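Local coordinates for protein 2-hydroxyisobutyryl-CoA synthetase (Aquincola tertiaricarbonis, PDB 6HDY) that belongs to the ANL superfamily of AMP-binding enzymes, pairing a large N-terminal domain with a smaller C-terminal one, at residues V95-L100 / M278-P283; R145-A150 / L330-Q335; M285-T290 / P325-L330; E307-A312 / M337-S342. One frame throughout, in Å; residues are numbered along the deposited sequence.

Interaction 1 (V95-L100 / M278-P283); sequences VKKTDL and MAEMSP. With 3HL ((3S)-3-hydroxybutanoic acid), chain B; 8LQ ([[(2~{R},3~{S},4~{R},5~{R})-5-(6-aminopurin-9-yl)-3,4-bis(oxidanyl)oxolan-2-yl]methoxy-oxidanyl-phosphoryl] (3~{S})-3-oxidanylbutanoate), chain C.
With chi1 at -70°, CG of Glu280 lies anti to the carbonyl carbon, and a bend at chi2 (78°) turns the carboxylate so that OE1 faces the ligand phosphate and OE2 faces Lys97. Glu280 OE2 rests 3.8 Å from Lys97 CG. It thus meets the aliphatic part of the lysine, and the two side chains cross at roughly a right angle. NZ of Lys97 makes a weak hydrogen bond to Ser342 O and lies 6.2 Å from Glu280 OE2, so the opposite charges attract at most at a distance. Nearer the backbone of Glu280, Leu100 CD2 packs against Glu280 CG at 4.3 Å. The other carboxylate oxygen, OE1, comes within 3.9 Å of phosphate oxygen OAD of 8LQ. Ala279 also lines this pocket, its CB 3.6 Å from the same OAD. 3HL overlaps part of 8LQ in space, so the two read as alternative occupants. A type I turn from Ala279 to Ser282 shapes the segment, and Ser282 OG bonds back to Ala279 O at 3.0 Å. The contact lies where the start of helix 97-106 faces the pocket loop: Leu340 of strand 340-347 touches Glu280, and Phe67 of helix 66-74 packs on Leu100.

Interaction 2 (R145-A150 / L330-Q335); sequences RAIANA and LERTSQ
The tight spot is where Ala146 pushes its methyl against the backbone of Glu331, with CB 3.4 Å from the carbonyl O. That is close van der Waals contact, and the small residue probably helps the loop 330-335 come near the helix, the CA atoms of Ala146 and Glu331 being 6.6 Å apart. Next in the helix, Ile147 reaches Arg332 with its far end: CD1 lies 4.3 Å from NH1, approaching the guanidinium obliquely. The looser side is polar and bridged by a water. It donates to Ala146 O and to Glu331 OE1, 2.7 Å each, so the carboxylate is tied to the helix backbone indirectly. Glu331 has further partners, Tyr21 OH at OE1 and Arg38 at OE2 through a salt bridge. Arg332 is pinned by Asp143 at NE and by the carbonyl of Ser282 at NH1, while NH2 makes a weak bond, 3.3 Å, to Ser334 OG in the guanidinium plane. Within the helix, Asn149 ND2 gives a straight bond (174°) to Arg145 O, 2.7 Å long. The contact joins helix 141-157 to the connection between strands 322-329 and 340-347. Ile139 of strand 136-140 touches both Ile147 and Arg332, and helix 43-64 borders the Glu331 side through Arg53.

Interaction 3 (M285-T290 / P325-L330); sequences MNVAGT and PVYTHL
Asn286 and Tyr327 are the nearest backbone points, yet their CA atoms stand 9.6 Å apart, so the segments meet through side chains alone. Most of the gap is spanned by the phenol of Tyr327. Asn286 holds CG between its backbone N and carbonyl carbon (chi1 71°), which sends its amide out to the CD1-CE1 side of the ring. Amide and ring planes are 86° apart, nearly perpendicular, and the amide group arrives obliquely, squarely over neither the face nor the rim. Val287 adds an apolar touch further along the ring: its CG1 sits near the ring plane, against the edge, 4.3 Å from Tyr327 CE1. One aromatic ring is thereby met by two consecutive residues, one through a polar group and one through a methyl. The Val287 side chain lies about 6 Å from 8LQ, consistent with a place just behind the pocket wall. Ser277, Met278 and Met281 of the pocket loop also touch the tyrosine. The contact bridges two antiparallel sheets: short strand 287-288 is an outer strand of one, beside 297-299, while strand 322-329 runs inside the other, flanked by 304-310, whose Thr306 touches both Asn286 and Tyr327.

Interaction 4 (E307-A312 / M337-S342); sequences EVCDPA and MIRLLS
Glu307 and Arg339 form a buried salt bridge in which one nitrogen does the work. NH1 of Arg339 sits 2.9 Å from Glu307 OE2 and equally 2.9 Å from Glu307 OE1, the hydrogen bond to OE1 being weak and bent, at 142°. The carboxylate comes in at the guanidinium edge, its plane turned 62° from that of the arginine, so the two groups do not pair in the flat, two-pronged way. CG of Arg339, placed by chi1 anti to the carbonyl carbon, lies 3.4 Å from Glu307 OE1, and the bend at chi3 turns the guanidinium beyond it. Cys309 SG borders the same NH1 at 4.5 Å. Glu307 is on strand 304-310 and Arg339 at the approach to strand 340-347; these strands flank strand 322-329 in a five-stranded antiparallel sheet, and the bridge therefore reaches across the middle strand. Arg339 has a left-handed backbone and, with Leu340, faces Tyr327 in a G1 beta bulge. Farther out, the remaining guanidinium nitrogens are fixed by carbonyls, NE by Val92 and NH2 by Met314, while Phe88 and Glu89 of helix 85-91 touch both Glu307 and Arg339. Farther along segment 307-312, Asp310 OD1 accepts from Ala312 N at 3.3 Å, an Asx turn.

Overall arrangement
The pocket loop of interaction 1 ties the others together. Ser282 O probably accepts from two of them, Arg332 NH1 of interaction 2 and His329 NE2 of interaction 3, each at 2.9 Å. The partner segment 95-100 probably bonds to the sheet of interaction 4, Val95 N to Arg339 O at 2.8 Å. Interactions 3 and 4 share that sheet, Pro325 O meeting Ser342 OG at 2.7 Å, and interaction 3 continues directly into 2 at Leu330. Only interaction 1 contains residues of the ligand pockets. Interaction 3 is close behind, while Ile147 of interaction 2 keeps its side chain about 10 Å from 8LQ. Interactions 2 and 4 lie farthest apart, centres about 20 Å from each other.

Interaction 1 (V95-L100 / M278-P283)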
loop_
_atom_site.group_PDB
_atom_site.type_symbol
_atom_site.label_atom_id
_atom_site.label_comp_id
_atom_site.label_asym_id
_atom_site.label_seq_id
_atom_site.Cartn_x
_atom_site.Cartn_y
_atom_site.Cartn_z
ATOM N N VAL A 95 18.806 8.004 -22.766
ATOM C CA VAL A 95 18.383 6.656 -22.403
ATOM C C VAL A 95 16.899 6.568 -22.750
ATOM O O VAL A 95 16.155 7.493 -22.459
ATOM C CB VAL A 95 18.609 6.371 -20.901
ATOM C CG1 VAL A 95 18.033 4.998 -20.512
ATOM C CG2 VAL A 95 20.092 6.480 -20.542
ATOM N N LYS A 96 16.490 5.479 -23.391
ATOM C CA LYS A 96 15.093 5.184 -23.712
ATOM C C LYS A 96 14.593 4.093 -22.741
ATOM O O LYS A 96 15.393 3.295 -22.250
ATOM C CB LYS A 96 14.966 4.707 -25.169
ATOM C CG LYS A 96 15.160 5.808 -26.212
ATOM C CD LYS A 96 15.232 5.228 -27.619
ATOM C CE LYS A 96 15.251 6.282 -28.702
ATOM N NZ LYS A 96 15.478 5.688 -30.052
ATOM N N LYS A 97 13.275 4.052 -22.472
ATOM C CA LYS A 97 12.665 3.019 -21.614
ATOM C C LYS A 97 12.900 1.600 -22.208
ATOM O O LYS A 97 13.145 0.649 -21.462
ATOM C CB LYS A 97 11.176 3.302 -21.395
ATOM C CG LYS A 97 10.875 4.012 -20.071
ATOM C CD LYS A 97 10.466 5.463 -20.259
ATOM C CE LYS A 97 8.991 5.635 -20.487
ATOM N NZ LYS A 97 8.726 6.655 -21.542
ATOM N N THR A 98 12.932 1.492 -23.550
ATOM C CA THR A 98 13.233 0.242 -24.252
ATOM C C THR A 98 14.675 -0.230 -23.931
ATOM O O THR A 98 14.906 -1.443 -23.884
ATOM C CB THR A 98 13.038 0.393 -25.774
ATOM O OG1 THR A 98 13.975 1.343 -26.274
ATOM C CG2 THR A 98 11.628 0.826 -26.153
ATOM N N ASP A 99 15.630 0.725 -23.685
ATOM C CA ASP A 99 17.020 0.386 -23.347
ATOM C C ASP A 99 17.100 -0.237 -21.962
ATOM O O ASP A 99 17.851 -1.173 -21.762
ATOM C CB ASP A 99 17.950 1.622 -23.448
ATOM C CG ASP A 99 17.995 2.277 -24.822
ATOM O OD1 ASP A 99 17.912 1.540 -25.836
ATOM O OD2 ASP A 99 18.160 3.510 -24.885
ATOM N N LEU A 100 16.287 0.260 -21.018
ATOM C CA LEU A 100 16.213 -0.247 -19.648
ATOM C C LEU A 100 15.682 -1.691 -19.615
ATOM O O LEU A 100 16.224 -2.536 -18.896
ATOM C CB LEU A 100 15.293 0.680 -18.830
ATOM C CG LEU A 100 15.926 1.840 -18.056
ATOM C CD1 LEU A 100 17.363 2.151 -18.492
ATOM C CD2 LEU A 100 15.020 3.035 -18.048
ATOM N N MET A 278 8.584 11.013 -13.718
ATOM C CA MET A 278 8.486 9.580 -13.990
ATOM C C MET A 278 8.885 8.793 -12.773
ATOM O O MET A 278 9.592 9.306 -11.921
ATOM C CB MET A 278 9.416 9.201 -15.149
ATOM C CG MET A 278 9.280 10.109 -16.374
ATOM S SD MET A 278 10.448 9.653 -17.651
ATOM C CE MET A 278 11.514 10.642 -17.404
ATOM N N ALA A 279 8.452 7.529 -12.707
ATOM C CA ALA A 279 8.764 6.576 -11.650
ATOM C C ALA A 279 10.250 6.247 -11.665
ATOM O O ALA A 279 10.854 6.085 -10.596
ATOM C CB ALA A 279 7.933 5.304 -11.848
ATOM N N GLU A 280 10.844 6.156 -12.876
ATOM C CA GLU A 280 12.287 5.880 -13.070
ATOM C C GLU A 280 13.062 7.056 -12.483
ATOM O O GLU A 280 14.198 6.895 -12.067
ATOM C CB GLU A 280 12.649 5.786 -14.569
ATOM C CG GLU A 280 12.136 4.574 -15.325
ATOM C CD GLU A 280 10.672 4.607 -15.741
ATOM O OE1 GLU A 280 9.975 5.609 -15.464
ATOM O OE2 GLU A 280 10.212 3.603 -16.327
ATOM N N MET A 281 12.425 8.232 -12.444
ATOM C CA MET A 281 13.002 9.484 -11.952
ATOM C C MET A 281 12.662 9.832 -10.500
ATOM O O MET A 281 12.776 11.008 -10.147
ATOM C CB MET A 281 12.630 10.653 -12.890
ATOM C CG MET A 281 13.194 10.495 -14.258
ATOM S SD MET A 281 14.962 10.165 -14.158
ATOM C CE MET A 281 15.269 10.075 -15.670
ATOM N N SER A 282 12.279 8.840 -9.642
ATOM C CA SER A 282 12.037 9.161 -8.225
ATOM C C SER A 282 13.359 9.714 -7.686
ATOM O O SER A 282 14.398 9.146 -8.013
ATOM C CB SER A 282 11.617 7.945 -7.422
ATOM O OG SER A 282 10.437 7.382 -7.965
ATOM N N PRO A 283 13.404 10.852 -6.961
ATOM C CA PRO A 283 12.295 11.705 -6.488
ATOM C C PRO A 283 11.561 12.402 -7.651
ATOM O O PRO A 283 12.078 13.335 -8.265
ATOM C CB PRO A 283 12.998 12.664 -5.503
ATOM C CG PRO A 283 14.415 12.763 -6.011
ATOM C CD PRO A 283 14.718 11.369 -6.520
HETATM C CA 3HL B . 4.515 8.862 -11.835
HETATM C CB 3HL B . 5.546 7.943 -11.142
HETATM O OG1 3HL B . 6.314 8.606 -10.142
HETATM C CG2 3HL B . 4.887 6.776 -10.471
HETATM C C 3HL B . 4.584 10.231 -11.204
HETATM O OA 3HL B . 4.233 10.367 -10.040
HETATM O OB 3HL B . 5.223 11.180 -11.934
HETATM N N9 8LQ C . 2.735 12.105 -15.823
HETATM C C8 8LQ C . 3.153 11.917 -14.560
HETATM N N7 8LQ C . 2.954 13.037 -13.874
HETATM C C5 8LQ C . 2.430 13.942 -14.717
HETATM C C6 8LQ C . 1.986 15.209 -14.559
HETATM N N6 8LQ C . 2.108 15.775 -13.369
HETATM N N1 8LQ C . 1.464 15.911 -15.583
HETATM C C2 8LQ C . 1.328 15.327 -16.845
HETATM N N3 8LQ C . 1.722 14.003 -16.967
HETATM C C4 8LQ C . 2.290 13.354 -15.922
HETATM C CAA 8LQ C . 5.432 8.098 -10.028
HETATM C CAZ 8LQ C . 4.759 9.445 -10.401
HETATM O OAE 8LQ C . 3.378 9.403 -10.054
HETATM C CAL 8LQ C . 4.877 9.767 -11.904
HETATM C CAS 8LQ C . 4.306 8.623 -12.752
HETATM O OAC 8LQ C . 3.091 8.508 -12.890
HETATM O OAQ 8LQ C . 5.239 7.732 -13.246
HETATM P PBC 8LQ C . 4.900 6.653 -14.378
HETATM O OAH 8LQ C . 3.836 5.687 -13.702
HETATM O OAD 8LQ C . 6.086 5.936 -14.879
HETATM O "O5'" 8LQ C . 4.251 7.501 -15.542
HETATM C "C5'" 8LQ C . 5.005 8.614 -16.020
HETATM C "C4'" 8LQ C . 4.226 9.325 -17.096
HETATM O "O4'" 8LQ C . 2.961 9.786 -16.549
HETATM C "C3'" 8LQ C . 4.973 10.542 -17.440
HETATM O "O3'" 8LQ C . 5.981 10.247 -18.448
HETATM C "C2'" 8LQ C . 3.848 11.432 -17.971
HETATM O "O2'" 8LQ C . 3.412 11.008 -19.324
HETATM C "C1'" 8LQ C . 2.753 11.141 -16.972
#

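Interaction 2 (R145-A150 / L330-Q335)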
loop_
_atom_site.group_PDB
_atom_site.type_symbol
_atom_site.label_atom_id
_atom_site.label_comp_id
_atom_site.label_asym_id
_atom_site.label_seq_id
_atom_site.Cartn_x
_atom_site.Cartn_y
_atom_site.Cartn_z
ATOM N N ARG A 145 16.285 7.398 1.287
ATOM C CA ARG A 145 16.512 8.580 2.140
ATOM C C ARG A 145 16.651 9.854 1.289
ATOM O O ARG A 145 16.027 10.859 1.617
ATOM C CB ARG A 145 17.712 8.402 3.105
ATOM C CG ARG A 145 17.555 7.287 4.177
ATOM C CD ARG A 145 16.135 7.064 4.720
ATOM N NE ARG A 145 15.497 8.266 5.277
ATOM C CZ ARG A 145 14.179 8.421 5.402
ATOM N NH1 ARG A 145 13.356 7.467 5.006
ATOM N NH2 ARG A 145 13.680 9.529 5.937
ATOM N N ALA A 146 17.396 9.791 0.166
ATOM C CA ALA A 146 17.540 10.938 -0.753
ATOM C C ALA A 146 16.153 11.360 -1.320
ATOM O O ALA A 146 15.856 12.552 -1.394
ATOM C CB ALA A 146 18.503 10.600 -1.890
ATOM N N ILE A 147 15.297 10.382 -1.641
ATOM C CA ILE A 147 13.932 10.611 -2.152
ATOM C C ILE A 147 13.024 11.234 -1.060
ATOM O O ILE A 147 12.301 12.188 -1.343
ATOM C CB ILE A 147 13.321 9.278 -2.719
ATOM C CG1 ILE A 147 14.112 8.785 -3.953
ATOM C CG2 ILE A 147 11.802 9.453 -3.034
ATOM C CD1 ILE A 147 13.874 7.298 -4.392
ATOM N N ALA A 148 13.047 10.669 0.172
ATOM C CA ALA A 148 12.229 11.155 1.288
ATOM C C ALA A 148 12.560 12.612 1.647
ATOM O O ALA A 148 11.648 13.406 1.885
ATOM C CB ALA A 148 12.406 10.255 2.504
ATOM N N ASN A 149 13.850 12.964 1.639
ATOM C CA ASN A 149 14.320 14.314 1.931
ATOM C C ASN A 149 13.959 15.297 0.840
ATOM O O ASN A 149 13.436 16.375 1.151
ATOM C CB ASN A 149 15.806 14.320 2.218
ATOM C CG ASN A 149 16.111 13.847 3.600
ATOM O OD1 ASN A 149 16.141 14.632 4.537
ATOM N ND2 ASN A 149 16.306 12.548 3.768
ATOM N N ALA A 150 14.195 14.921 -0.439
ATOM C CA ALA A 150 13.817 15.732 -1.602
ATOM C C ALA A 150 12.333 15.993 -1.550
ATOM O O ALA A 150 11.927 17.128 -1.712
ATOM C CB ALA A 150 14.144 14.994 -2.885
ATOM N N LEU A 330 20.746 13.732 -9.800
ATOM C CA LEU A 330 21.984 14.314 -9.238
ATOM C C LEU A 330 22.312 13.756 -7.830
ATOM O O LEU A 330 23.402 13.985 -7.308
ATOM C CB LEU A 330 21.908 15.859 -9.211
ATOM C CG LEU A 330 21.628 16.579 -10.532
ATOM C CD1 LEU A 330 21.583 18.066 -10.321
ATOM C CD2 LEU A 330 22.661 16.228 -11.578
ATOM N N GLU A 331 21.375 13.003 -7.228
ATOM C CA GLU A 331 21.484 12.488 -5.865
ATOM C C GLU A 331 21.044 11.029 -5.730
ATOM O O GLU A 331 20.355 10.682 -4.759
ATOM C CB GLU A 331 20.684 13.396 -4.903
ATOM C CG GLU A 331 21.241 14.807 -4.743
ATOM C CD GLU A 331 20.592 15.682 -3.690
ATOM O OE1 GLU A 331 19.455 15.382 -3.265
ATOM O OE2 GLU A 331 21.231 16.673 -3.279
ATOM N N ARG A 332 21.446 10.162 -6.688
ATOM C CA ARG A 332 21.109 8.729 -6.650
ATOM C C ARG A 332 22.269 7.831 -7.023
ATOM O O ARG A 332 22.949 8.070 -8.019
ATOM C CB ARG A 332 19.862 8.410 -7.507
ATOM C CG ARG A 332 18.553 8.781 -6.814
ATOM C CD ARG A 332 17.340 8.106 -7.402
ATOM N NE ARG A 332 17.379 6.633 -7.342
ATOM C CZ ARG A 332 16.413 5.850 -7.809
ATOM N NH1 ARG A 332 15.326 6.381 -8.362
ATOM N NH2 ARG A 332 16.525 4.529 -7.728
ATOM N N THR A 333 22.496 6.789 -6.214
ATOM C CA THR A 333 23.556 5.806 -6.445
ATOM C C THR A 333 23.004 4.498 -7.028
ATOM O O THR A 333 23.757 3.749 -7.638
ATOM C CB THR A 333 24.342 5.557 -5.150
ATOM O OG1 THR A 333 23.425 5.193 -4.113
ATOM C CG2 THR A 333 25.190 6.764 -4.725
ATOM N N SER A 334 21.698 4.211 -6.835
ATOM C CA SER A 334 21.055 2.967 -7.316
ATOM C C SER A 334 20.188 3.285 -8.534
ATOM O O SER A 334 19.392 4.232 -8.479
ATOM C CB SER A 334 20.217 2.313 -6.213
ATOM O OG SER A 334 18.962 2.963 -6.051
ATOM N N GLN A 335 20.358 2.511 -9.640
ATOM C CA GLN A 335 19.657 2.745 -10.917
ATOM C C GLN A 335 19.666 4.231 -11.318
ATOM O O GLN A 335 18.605 4.786 -11.603
ATOM C CB GLN A 335 18.238 2.142 -10.909
ATOM C CG GLN A 335 18.268 0.596 -10.806
ATOM C CD GLN A 335 16.874 -0.004 -10.900
ATOM O OE1 GLN A 335 15.936 0.440 -10.236
ATOM N NE2 GLN A 335 16.713 -1.044 -11.710
HETATM O O HOH W 1 17.261 13.756 -3.403
#

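Interaction 3 (M285-T290 / P325-L330)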
loop_
_atom_site.group_PDB
_atom_site.type_symbol
_atom_site.label_atom_id
_atom_site.label_comp_id
_atom_site.label_asym_id
_atom_site.label_seq_id
_atom_site.Cartn_x
_atom_site.Cartn_y
_atom_site.Cartn_z
ATOM N N MET A 285 8.953 14.243 -7.683
ATOM C CA MET A 285 8.471 15.593 -7.391
ATOM C C MET A 285 9.514 16.649 -7.846
ATOM O O MET A 285 9.319 17.824 -7.584
ATOM C CB MET A 285 8.111 15.748 -5.885
ATOM C CG MET A 285 6.880 14.963 -5.474
ATOM S SD MET A 285 6.382 15.132 -3.734
ATOM C CE MET A 285 5.778 16.761 -3.738
ATOM N N ASN A 286 10.589 16.243 -8.573
ATOM C CA ASN A 286 11.632 17.147 -9.118
ATOM C C ASN A 286 11.034 18.245 -10.049
ATOM O O ASN A 286 11.684 19.235 -10.384
ATOM C CB ASN A 286 12.733 16.332 -9.825
ATOM C CG ASN A 286 12.274 15.719 -11.126
ATOM O OD1 ASN A 286 11.518 14.771 -11.145
ATOM N ND2 ASN A 286 12.673 16.275 -12.251
ATOM N N VAL A 287 9.802 18.027 -10.486
ATOM C CA VAL A 287 8.986 18.998 -11.217
ATOM C C VAL A 287 7.735 19.149 -10.348
ATOM O O VAL A 287 7.075 18.138 -10.047
ATOM C CB VAL A 287 8.701 18.711 -12.722
ATOM C CG1 VAL A 287 9.968 18.845 -13.558
ATOM C CG2 VAL A 287 8.036 17.354 -12.934
ATOM N N ALA A 288 7.530 20.358 -9.797
ATOM C CA ALA A 288 6.428 20.628 -8.865
ATOM C C ALA A 288 6.147 22.094 -8.668
ATOM O O ALA A 288 7.073 22.891 -8.492
ATOM C CB ALA A 288 6.706 19.987 -7.494
ATOM N N GLY A 289 4.865 22.414 -8.576
ATOM C CA GLY A 289 4.411 23.765 -8.261
ATOM C C GLY A 289 4.611 24.082 -6.785
ATOM O O GLY A 289 4.810 23.176 -5.954
ATOM N N THR A 290 4.632 25.383 -6.453
ATOM C CA THR A 290 4.825 25.814 -5.056
ATOM C C THR A 290 3.584 26.593 -4.582
ATOM O O THR A 290 2.715 26.879 -5.390
ATOM C CB THR A 290 6.156 26.555 -4.880
ATOM O OG1 THR A 290 6.046 27.837 -5.485
ATOM C CG2 THR A 290 7.345 25.809 -5.464
ATOM N N PRO A 325 10.815 16.637 -22.061
ATOM C CA PRO A 325 11.686 16.554 -20.873
ATOM C C PRO A 325 12.647 15.351 -20.908
ATOM O O PRO A 325 12.260 14.206 -21.195
ATOM C CB PRO A 325 10.692 16.449 -19.712
ATOM C CG PRO A 325 9.365 16.950 -20.272
ATOM C CD PRO A 325 9.392 16.479 -21.692
ATOM N N VAL A 326 13.926 15.642 -20.669
ATOM C CA VAL A 326 15.040 14.690 -20.588
ATOM C C VAL A 326 15.579 14.928 -19.179
ATOM O O VAL A 326 15.803 16.088 -18.804
ATOM C CB VAL A 326 16.101 14.887 -21.717
ATOM C CG1 VAL A 326 17.402 14.120 -21.430
ATOM C CG2 VAL A 326 15.535 14.498 -23.083
ATOM N N TYR A 327 15.704 13.839 -18.369
ATOM C CA TYR A 327 16.064 13.969 -16.960
ATOM C C TYR A 327 17.322 13.249 -16.540
ATOM O O TYR A 327 17.606 12.158 -17.031
ATOM C CB TYR A 327 14.921 13.468 -16.066
ATOM C CG TYR A 327 13.551 14.065 -16.295
ATOM C CD1 TYR A 327 13.210 15.308 -15.759
ATOM C CD2 TYR A 327 12.553 13.339 -16.941
ATOM C CE1 TYR A 327 11.916 15.820 -15.880
ATOM C CE2 TYR A 327 11.251 13.832 -17.050
ATOM C CZ TYR A 327 10.940 15.077 -16.524
ATOM O OH TYR A 327 9.669 15.580 -16.655
ATOM N N THR A 328 18.037 13.840 -15.556
ATOM C CA THR A 328 19.243 13.271 -14.955
ATOM C C THR A 328 19.213 13.409 -13.430
ATOM O O THR A 328 19.042 14.516 -12.914
ATOM C CB THR A 328 20.536 13.860 -15.573
ATOM O OG1 THR A 328 20.544 13.646 -16.991
ATOM C CG2 THR A 328 21.800 13.261 -14.953
ATOM N N HIS A 329 19.401 12.269 -12.721
ATOM C CA HIS A 329 19.533 12.198 -11.266
ATOM C C HIS A 329 20.827 12.853 -10.817
ATOM O O HIS A 329 21.905 12.522 -11.337
ATOM C CB HIS A 329 19.561 10.718 -10.759
ATOM C CG HIS A 329 18.209 10.069 -10.700
ATOM N ND1 HIS A 329 17.931 8.908 -11.406
ATOM C CD2 HIS A 329 17.112 10.424 -9.993
ATOM C CE1 HIS A 329 16.675 8.607 -11.119
ATOM N NE2 HIS A 329 16.139 9.498 -10.281
ATOM N N LEU A 330 20.746 13.732 -9.800
ATOM C CA LEU A 330 21.984 14.314 -9.238
ATOM C C LEU A 330 22.312 13.756 -7.830
ATOM O O LEU A 330 23.402 13.985 -7.308
ATOM C CB LEU A 330 21.908 15.859 -9.211
ATOM C CG LEU A 330 21.628 16.579 -10.532
ATOM C CD1 LEU A 330 21.583 18.066 -10.321
ATOM C CD2 LEU A 330 22.661 16.228 -11.578
#

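Interaction 4 (E307-A312 / M337-S342)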
loop_
_atom_site.group_PDB
_atom_site.type_symbol
_atom_site.label_atom_id
_atom_site.label_comp_id
_atom_site.label_asym_id
_atom_site.label_seq_id
_atom_site.Cartn_x
_atom_site.Cartn_y
_atom_site.Cartn_z
ATOM N N GLU A 307 15.996 18.928 -18.733
ATOM C CA GLU A 307 16.307 19.544 -20.016
ATOM C C GLU A 307 15.077 19.415 -20.910
ATOM O O GLU A 307 14.584 18.307 -21.106
ATOM C CB GLU A 307 17.461 18.823 -20.698
ATOM C CG GLU A 307 18.767 18.788 -19.936
ATOM C CD GLU A 307 19.757 17.853 -20.593
ATOM O OE1 GLU A 307 19.669 16.632 -20.342
ATOM O OE2 GLU A 307 20.544 18.320 -21.444
ATOM N N VAL A 308 14.582 20.519 -21.467
ATOM C CA VAL A 308 13.440 20.420 -22.377
ATOM C C VAL A 308 14.040 20.491 -23.779
ATOM O O VAL A 308 14.633 21.498 -24.183
ATOM C CB VAL A 308 12.296 21.403 -22.044
ATOM C CG1 VAL A 308 11.219 21.417 -23.125
ATOM C CG2 VAL A 308 11.697 21.057 -20.686
ATOM N N CYS A 309 13.988 19.349 -24.468
ATOM C CA CYS A 309 14.712 19.140 -25.705
ATOM C C CYS A 309 13.861 18.983 -26.954
ATOM O O CYS A 309 12.706 18.558 -26.909
ATOM C CB CYS A 309 15.660 17.947 -25.536
ATOM S SG CYS A 309 16.819 18.108 -24.141
ATOM N N ASP A 310 14.495 19.268 -28.090
ATOM C CA ASP A 310 13.905 19.053 -29.389
ATOM C C ASP A 310 14.074 17.529 -29.642
ATOM O O ASP A 310 15.214 17.054 -29.663
ATOM C CB ASP A 310 14.662 19.888 -30.432
ATOM C CG ASP A 310 14.074 19.917 -31.827
ATOM O OD1 ASP A 310 13.325 18.980 -32.175
ATOM O OD2 ASP A 310 14.410 20.851 -32.589
ATOM N N PRO A 311 12.959 16.757 -29.792
ATOM C CA PRO A 311 13.076 15.293 -30.005
ATOM C C PRO A 311 13.844 14.849 -31.256
ATOM O O PRO A 311 14.150 13.656 -31.396
ATOM C CB PRO A 311 11.615 14.825 -30.061
ATOM C CG PRO A 311 10.834 15.907 -29.368
ATOM C CD PRO A 311 11.540 17.168 -29.747
ATOM N N ALA A 312 14.154 15.801 -32.156
ATOM C CA ALA A 312 14.892 15.563 -33.384
ATOM C C ALA A 312 16.399 15.483 -33.141
ATOM O O ALA A 312 17.086 14.784 -33.884
ATOM C CB ALA A 312 14.589 16.662 -34.385
ATOM N N MET A 337 19.560 7.483 -13.389
ATOM C CA MET A 337 19.106 7.794 -14.740
ATOM C C MET A 337 19.858 9.005 -15.254
ATOM O O MET A 337 19.818 10.066 -14.627
ATOM C CB MET A 337 17.595 8.081 -14.772
ATOM C CG MET A 337 16.690 6.897 -14.493
ATOM S SD MET A 337 16.806 5.435 -15.545
ATOM C CE MET A 337 17.096 6.052 -17.022
ATOM N N ILE A 338 20.594 8.827 -16.359
ATOM C CA ILE A 338 21.379 9.908 -16.953
ATOM C C ILE A 338 20.846 10.188 -18.345
ATOM O O ILE A 338 21.073 9.421 -19.282
ATOM C CB ILE A 338 22.924 9.678 -16.912
ATOM C CG1 ILE A 338 23.393 9.292 -15.491
ATOM C CG2 ILE A 338 23.665 10.925 -17.415
ATOM C CD1 ILE A 338 24.740 8.707 -15.427
ATOM N N ARG A 339 20.140 11.301 -18.459
ATOM C CA ARG A 339 19.510 11.766 -19.684
ATOM C C ARG A 339 18.450 10.777 -20.154
ATOM O O ARG A 339 18.466 10.329 -21.295
ATOM C CB ARG A 339 20.552 12.153 -20.772
ATOM C CG ARG A 339 21.065 13.546 -20.521
ATOM C CD ARG A 339 22.110 14.070 -21.479
ATOM N NE ARG A 339 21.772 13.935 -22.895
ATOM C CZ ARG A 339 21.071 14.810 -23.608
ATOM N NH1 ARG A 339 20.546 15.884 -23.029
ATOM N NH2 ARG A 339 20.868 14.607 -24.900
ATOM N N LEU A 340 17.509 10.438 -19.265
ATOM C CA LEU A 340 16.382 9.584 -19.656
ATOM C C LEU A 340 15.347 10.428 -20.405
ATOM O O LEU A 340 14.922 11.487 -19.924
ATOM C CB LEU A 340 15.730 8.841 -18.467
ATOM C CG LEU A 340 14.419 8.034 -18.713
ATOM C CD1 LEU A 340 14.676 6.781 -19.563
ATOM C CD2 LEU A 340 13.752 7.646 -17.387
ATOM N N LEU A 341 14.985 9.947 -21.603
ATOM C CA LEU A 341 13.993 10.542 -22.482
ATOM C C LEU A 341 12.590 10.219 -21.909
ATOM O O LEU A 341 12.264 9.053 -21.717
ATOM C CB LEU A 341 14.175 9.981 -23.910
ATOM C CG LEU A 341 13.119 10.356 -24.971
ATOM C CD1 LEU A 341 13.055 11.863 -25.186
ATOM C CD2 LEU A 341 13.419 9.667 -26.293
ATOM N N SER A 342 11.797 11.251 -21.580
ATOM C CA SER A 342 10.464 11.046 -21.004
ATOM C C SER A 342 9.456 10.622 -22.041
ATOM O O SER A 342 8.595 9.792 -21.753
ATOM C CB SER A 342 9.972 12.302 -20.295
ATOM O OG SER A 342 9.662 13.315 -21.239
#